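Local coordinates for glutamyl endopeptidase (Staphylococcus epidermidis, PDB 6PYM), which probably cleaves proteins on the carboxyl side of glutamate and aspartate, as a secreted chymotrypsin-like serine protease made as a zymogen, at residues N126-T132 / W144-V150; E156-L162 / Y192-Y197. The protein carries 1 engineered substitution. All blocks are in the same frame, centred on the assembly; numbering follows the deposited sequence.

Contact 1: residues N126-T132 / W144-V150; sequences NENITVT and WESVGKV
Lys149 runs out extended from CG to CE and then turns at its last torsion (chi4 -71°), which swings NZ in among the oxygens of Asn126 and Asn128, while Asn128, with CG anti to its carbonyl carbon (chi1 -68°), holds its amide alongside the lysine chain. Lys149 NZ lies 2.8 Å from Asn128 OD1, coming from above the amide plane, and 3.0 Å from Asn126 O; a weak third bond goes to Asn126 OD1. Three oxygens thus gather round one ammonium where the start of 126-132 meets the end of 144-150. Further along the same face, Thr130 CG2 packs 3.8 Å from Glu145 CG, and a water joins Thr130 OG1, Thr132 OG1 and Glu145 OE2, the last also bonded to Tyr19. On the side carrying Ile129 and Val131, Ile129 CG2 meets Val150 CG2 at 3.8 Å, the two side chains crossing at about a right angle. Paired backbone bonds link Ile129 with Gly148 and Val131 with Ser146. The two strands form a beta hairpin in the C-terminal half of the chain: 128-133 is flanked on its other edge by strand 172-174, and 143-154 by strands 8-11 and 157-160, with Ile129 and Val131 packing on Tyr160.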
# COMPACT_ATOMS: atom_id res chain seq x y z
N ASN A 126 13.28 -11.18 11.65
CA ASN A 126 14.14 -10.27 12.41
C ASN A 126 14.61 -9.08 11.58
O ASN A 126 15.28 -8.18 12.11
CB ASN A 126 15.34 -10.96 13.08
CG ASN A 126 15.97 -10.12 14.17
OD1 ASN A 126 15.29 -9.51 14.99
ND2 ASN A 126 17.30 -10.07 14.18
N GLU A 127 14.28 -9.03 10.29
CA GLU A 127 14.69 -7.92 9.45
C GLU A 127 13.93 -6.65 9.83
O GLU A 127 12.74 -6.69 10.14
CB GLU A 127 14.39 -8.31 8.01
CG GLU A 127 14.70 -7.27 6.98
CD GLU A 127 14.56 -7.82 5.58
OE1 GLU A 127 14.57 -9.06 5.41
OE2 GLU A 127 14.45 -7.00 4.65
N ASN A 128 14.63 -5.52 9.79
CA ASN A 128 14.04 -4.23 10.10
C ASN A 128 13.30 -3.69 8.88
O ASN A 128 13.86 -3.63 7.78
CB ASN A 128 15.14 -3.24 10.49
CG ASN A 128 15.80 -3.60 11.81
OD1 ASN A 128 15.14 -3.97 12.77
ND2 ASN A 128 17.12 -3.47 11.85
N ILE A 129 12.05 -3.29 9.08
CA ILE A 129 11.16 -2.88 8.00
C ILE A 129 10.35 -1.66 8.44
O ILE A 129 10.37 -1.26 9.61
CB ILE A 129 10.22 -4.02 7.57
CG1 ILE A 129 9.39 -4.48 8.77
CG2 ILE A 129 11.01 -5.18 6.95
CD1 ILE A 129 8.13 -5.21 8.40
N THR A 130 9.64 -1.08 7.48
CA THR A 130 8.65 -0.05 7.76
C THR A 130 7.34 -0.39 7.06
O THR A 130 7.33 -1.09 6.04
CB THR A 130 9.10 1.34 7.31
OG1 THR A 130 9.48 1.30 5.92
CG2 THR A 130 10.28 1.83 8.14
N VAL A 131 6.24 0.12 7.62
CA VAL A 131 4.93 0.10 6.96
C VAL A 131 4.47 1.55 6.92
O VAL A 131 4.38 2.20 7.97
CB VAL A 131 3.93 -0.80 7.69
CG1 VAL A 131 2.53 -0.66 7.08
CG2 VAL A 131 4.38 -2.24 7.59
N THR A 132 4.18 2.04 5.72
CA THR A 132 3.94 3.47 5.53
C THR A 132 2.63 3.66 4.79
O THR A 132 2.40 3.03 3.76
CB THR A 132 5.13 4.11 4.82
OG1 THR A 132 6.28 3.89 5.64
CG2 THR A 132 4.92 5.61 4.61
N TRP A 144 2.10 8.34 7.54
CA TRP A 144 2.88 7.96 8.71
C TRP A 144 3.67 6.71 8.41
O TRP A 144 3.17 5.78 7.76
CB TRP A 144 1.97 7.72 9.95
CG TRP A 144 1.28 8.96 10.36
CD1 TRP A 144 0.27 9.59 9.69
CD2 TRP A 144 1.58 9.77 11.50
NE1 TRP A 144 -0.08 10.76 10.35
CE2 TRP A 144 0.72 10.89 11.45
CE3 TRP A 144 2.50 9.67 12.55
CZ2 TRP A 144 0.73 11.88 12.44
CZ3 TRP A 144 2.52 10.66 13.51
CH2 TRP A 144 1.64 11.75 13.45
N GLU A 145 4.90 6.67 8.89
CA GLU A 145 5.79 5.53 8.77
C GLU A 145 5.92 4.85 10.13
O GLU A 145 6.23 5.50 11.13
CB GLU A 145 7.16 6.02 8.32
CG GLU A 145 8.24 4.98 8.26
CD GLU A 145 9.54 5.57 7.74
OE1 GLU A 145 10.31 6.14 8.55
OE2 GLU A 145 9.78 5.51 6.52
N SER A 146 5.68 3.54 10.16
CA SER A 146 5.76 2.73 11.37
C SER A 146 6.94 1.77 11.25
O SER A 146 7.10 1.11 10.21
CB SER A 146 4.46 1.96 11.54
OG SER A 146 4.51 1.22 12.75
N VAL A 147 7.74 1.67 12.30
CA VAL A 147 9.03 1.00 12.30
C VAL A 147 8.96 -0.28 13.14
O VAL A 147 8.47 -0.24 14.27
CB VAL A 147 10.12 1.94 12.85
CG1 VAL A 147 11.43 1.20 13.07
CG2 VAL A 147 10.31 3.14 11.94
N GLY A 148 9.50 -1.37 12.62
CA GLY A 148 9.58 -2.59 13.41
C GLY A 148 10.32 -3.69 12.68
O GLY A 148 11.13 -3.43 11.80
N LYS A 149 10.02 -4.93 13.06
CA LYS A 149 10.73 -6.10 12.56
C LYS A 149 9.76 -7.18 12.08
O LYS A 149 8.66 -7.34 12.61
CB LYS A 149 11.62 -6.72 13.64
CG LYS A 149 12.81 -5.88 14.06
CD LYS A 149 13.58 -6.56 15.19
CE LYS A 149 14.95 -5.94 15.40
NZ LYS A 149 15.87 -6.27 14.28
N VAL A 150 10.23 -7.94 11.09
CA VAL A 150 9.51 -9.13 10.64
C VAL A 150 9.55 -10.20 11.72
O VAL A 150 10.62 -10.49 12.28
CB VAL A 150 10.15 -9.66 9.35
CG1 VAL A 150 9.48 -10.95 8.90
CG2 VAL A 150 10.13 -8.60 8.25
O HOH W 1 13.36 -1.82 13.45
O HOH W 2 8.89 3.73 4.74
O HOH W 3 1.98 3.55 8.94

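Contact 2: residues E156-L162 / Y192-Y197; sequences EELRYDL and YNSSVY
Strands 157-160 and 192-197 run antiparallel at 148°, their axes 4.6 Å apart, with Leu158-Ser195 and Tyr160-Asn193 as hydrogen-bonded pairs. On the face carrying Arg159, the guanidinium lies flat on the Tyr192 ring, planes 6° apart. The stack is off-centre: Arg159 CZ sits 4.2 Å from the ring centroid of Tyr192, while Arg159 CD, at 3.6 Å from that centroid, makes a CH-pi contact over the face. What fixes the rotation of the guanidinium is Glu157, whose OE2 takes the NE hydrogen of Arg159 at 2.8 Å, almost straight and in the guanidinium plane, through its anti lone pair. Ser194 OG stands 3.0 Å from Glu157 OE2, and Tyr185 holds the other carboxylate oxygen. On the opposite face, Ser195 OG, between N and the carbonyl carbon (chi1 67°), turns back to Leu158 O at 2.9 Å, so this carbonyl accepts from both the hydroxyl and the amide of Ser195. The Tyr160 ring has Asn193 O over one face and Asn193 CB 3.4 Å from Tyr160 CE1; its hydroxyl bonds His184. Asn193 ND2 donates to Leu162 O at 2.8 Å, in the carbonyl plane, and its OD1 receives the amino group of Val1, so the chain's first residue is tied directly to this strand. Leu158 CD1 packs obliquely against Tyr197 CD1. Strand 192-197, here paired with 157-160, belongs to the C-terminal beta-barrel of the chymotrypsin fold shared by S1B peptidases, and its Val196 lies beside Asp93 of the predicted charge relay system.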
# COMPACT_ATOMS: atom_id res chain seq x y z
N GLU A 156 1.95 -16.93 1.78
CA GLU A 156 1.66 -15.56 1.36
C GLU A 156 1.48 -14.62 2.55
O GLU A 156 0.90 -13.53 2.39
CB GLU A 156 0.44 -15.53 0.44
CG GLU A 156 0.71 -16.18 -0.91
CD GLU A 156 -0.53 -16.38 -1.77
OE1 GLU A 156 -1.65 -16.05 -1.34
OE2 GLU A 156 -0.36 -16.91 -2.89
N GLU A 157 1.96 -14.99 3.73
CA GLU A 157 1.75 -14.22 4.94
C GLU A 157 3.09 -13.76 5.49
O GLU A 157 4.00 -14.57 5.68
CB GLU A 157 1.02 -15.09 5.98
CG GLU A 157 0.91 -14.49 7.38
CD GLU A 157 -0.38 -13.72 7.61
OE1 GLU A 157 -1.04 -13.36 6.62
OE2 GLU A 157 -0.73 -13.47 8.80
N LEU A 158 3.22 -12.46 5.73
CA LEU A 158 4.39 -11.90 6.42
C LEU A 158 3.87 -11.05 7.57
O LEU A 158 3.05 -10.15 7.35
CB LEU A 158 5.30 -11.09 5.47
CG LEU A 158 6.60 -10.52 6.07
CD1 LEU A 158 7.72 -10.43 5.04
CD2 LEU A 158 6.37 -9.14 6.68
N ARG A 159 4.34 -11.33 8.78
CA ARG A 159 3.88 -10.64 9.97
C ARG A 159 5.01 -9.85 10.61
O ARG A 159 6.19 -10.17 10.43
CB ARG A 159 3.34 -11.64 11.01
CG ARG A 159 2.20 -12.49 10.50
CD ARG A 159 1.88 -13.60 11.47
NE ARG A 159 0.77 -14.41 10.98
CZ ARG A 159 0.42 -15.59 11.49
NH1 ARG A 159 1.09 -16.11 12.50
NH2 ARG A 159 -0.61 -16.24 10.97
N TYR A 160 4.63 -8.84 11.39
CA TYR A 160 5.60 -7.93 11.98
C TYR A 160 5.08 -7.41 13.32
O TYR A 160 3.89 -7.52 13.64
CB TYR A 160 5.97 -6.78 11.04
CG TYR A 160 4.87 -6.37 10.08
CD1 TYR A 160 3.78 -5.61 10.51
CD2 TYR A 160 4.93 -6.74 8.75
CE1 TYR A 160 2.79 -5.24 9.62
CE2 TYR A 160 3.95 -6.38 7.86
CZ TYR A 160 2.88 -5.64 8.29
OH TYR A 160 1.91 -5.30 7.38
N ASP A 161 6.01 -6.82 14.08
CA ASP A 161 5.76 -6.37 15.45
C ASP A 161 5.50 -4.87 15.56
O ASP A 161 5.40 -4.35 16.68
CB ASP A 161 6.90 -6.80 16.38
CG ASP A 161 8.20 -6.03 16.14
OD1 ASP A 161 8.26 -5.11 15.32
OD2 ASP A 161 9.20 -6.37 16.82
N LEU A 162 5.39 -4.17 14.44
CA LEU A 162 5.15 -2.74 14.42
C LEU A 162 3.65 -2.45 14.44
O LEU A 162 2.83 -3.28 14.03
CB LEU A 162 5.81 -2.11 13.19
CG LEU A 162 5.43 -2.67 11.82
CD1 LEU A 162 4.19 -1.99 11.24
CD2 LEU A 162 6.61 -2.60 10.85
N TYR A 192 0.28 -9.43 16.56
CA TYR A 192 1.10 -9.08 15.41
C TYR A 192 0.22 -8.35 14.41
O TYR A 192 -1.01 -8.38 14.49
CB TYR A 192 1.73 -10.32 14.74
CG TYR A 192 0.72 -11.39 14.42
CD1 TYR A 192 -0.12 -11.29 13.32
CD2 TYR A 192 0.59 -12.50 15.25
CE1 TYR A 192 -1.05 -12.27 13.04
CE2 TYR A 192 -0.34 -13.48 14.98
CZ TYR A 192 -1.16 -13.36 13.88
OH TYR A 192 -2.09 -14.34 13.62
N ASN A 193 0.88 -7.71 13.45
CA ASN A 193 0.22 -7.23 12.25
C ASN A 193 0.70 -8.03 11.04
O ASN A 193 1.76 -8.66 11.08
CB ASN A 193 0.43 -5.72 12.08
CG ASN A 193 -0.42 -4.94 13.06
OD1 ASN A 193 -1.65 -5.07 13.04
ND2 ASN A 193 0.22 -4.20 13.95
N SER A 194 -0.11 -8.03 9.99
CA SER A 194 0.03 -8.96 8.88
C SER A 194 -0.04 -8.27 7.53
O SER A 194 -0.80 -7.32 7.34
CB SER A 194 -1.09 -10.00 8.89
OG SER A 194 -1.13 -10.75 10.09
N SER A 195 0.69 -8.84 6.58
CA SER A 195 0.72 -8.38 5.20
C SER A 195 0.67 -9.58 4.26
O SER A 195 1.00 -10.72 4.64
CB SER A 195 1.99 -7.58 4.92
OG SER A 195 3.15 -8.39 4.99
N VAL A 196 0.24 -9.31 3.03
CA VAL A 196 0.39 -10.25 1.93
C VAL A 196 1.84 -10.21 1.49
O VAL A 196 2.33 -9.17 1.03
CB VAL A 196 -0.53 -9.91 0.76
CG1 VAL A 196 -0.39 -10.96 -0.34
CG2 VAL A 196 -1.97 -9.79 1.23
N TYR A 197 2.53 -11.34 1.62
CA TYR A 197 3.93 -11.46 1.24
C TYR A 197 4.03 -11.60 -0.28
O TYR A 197 3.35 -12.44 -0.88
CB TYR A 197 4.49 -12.70 1.91
CG TYR A 197 5.96 -12.94 1.74
CD1 TYR A 197 6.89 -11.93 1.96
CD2 TYR A 197 6.44 -14.21 1.42
CE1 TYR A 197 8.24 -12.17 1.85
CE2 TYR A 197 7.80 -14.45 1.31
CZ TYR A 197 8.69 -13.42 1.52
OH TYR A 197 10.04 -13.65 1.42

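Contacts 1 and 2 lie in one antiparallel sheet, their centres about 10 Å apart, and meet where strand 143-154 runs beside strand 157-160. Asp161 OD1 probably accepts a hydrogen bond from Lys149 N (2.9 Å) and also holds Asn5, while Tyr160 CB packs 3.2 Å from Lys149 O. The two contacts lie at different distances from the predicted charge relay residues. In contact 1 the Val131 side chain is about 9 Å from that of Ala169, the engineered replacement at the serine position, and about 12 Å from that of His51; in contact 2 the Val196 side chain is about 4 Å from that of Asp93 and about 8 Å from that of His51.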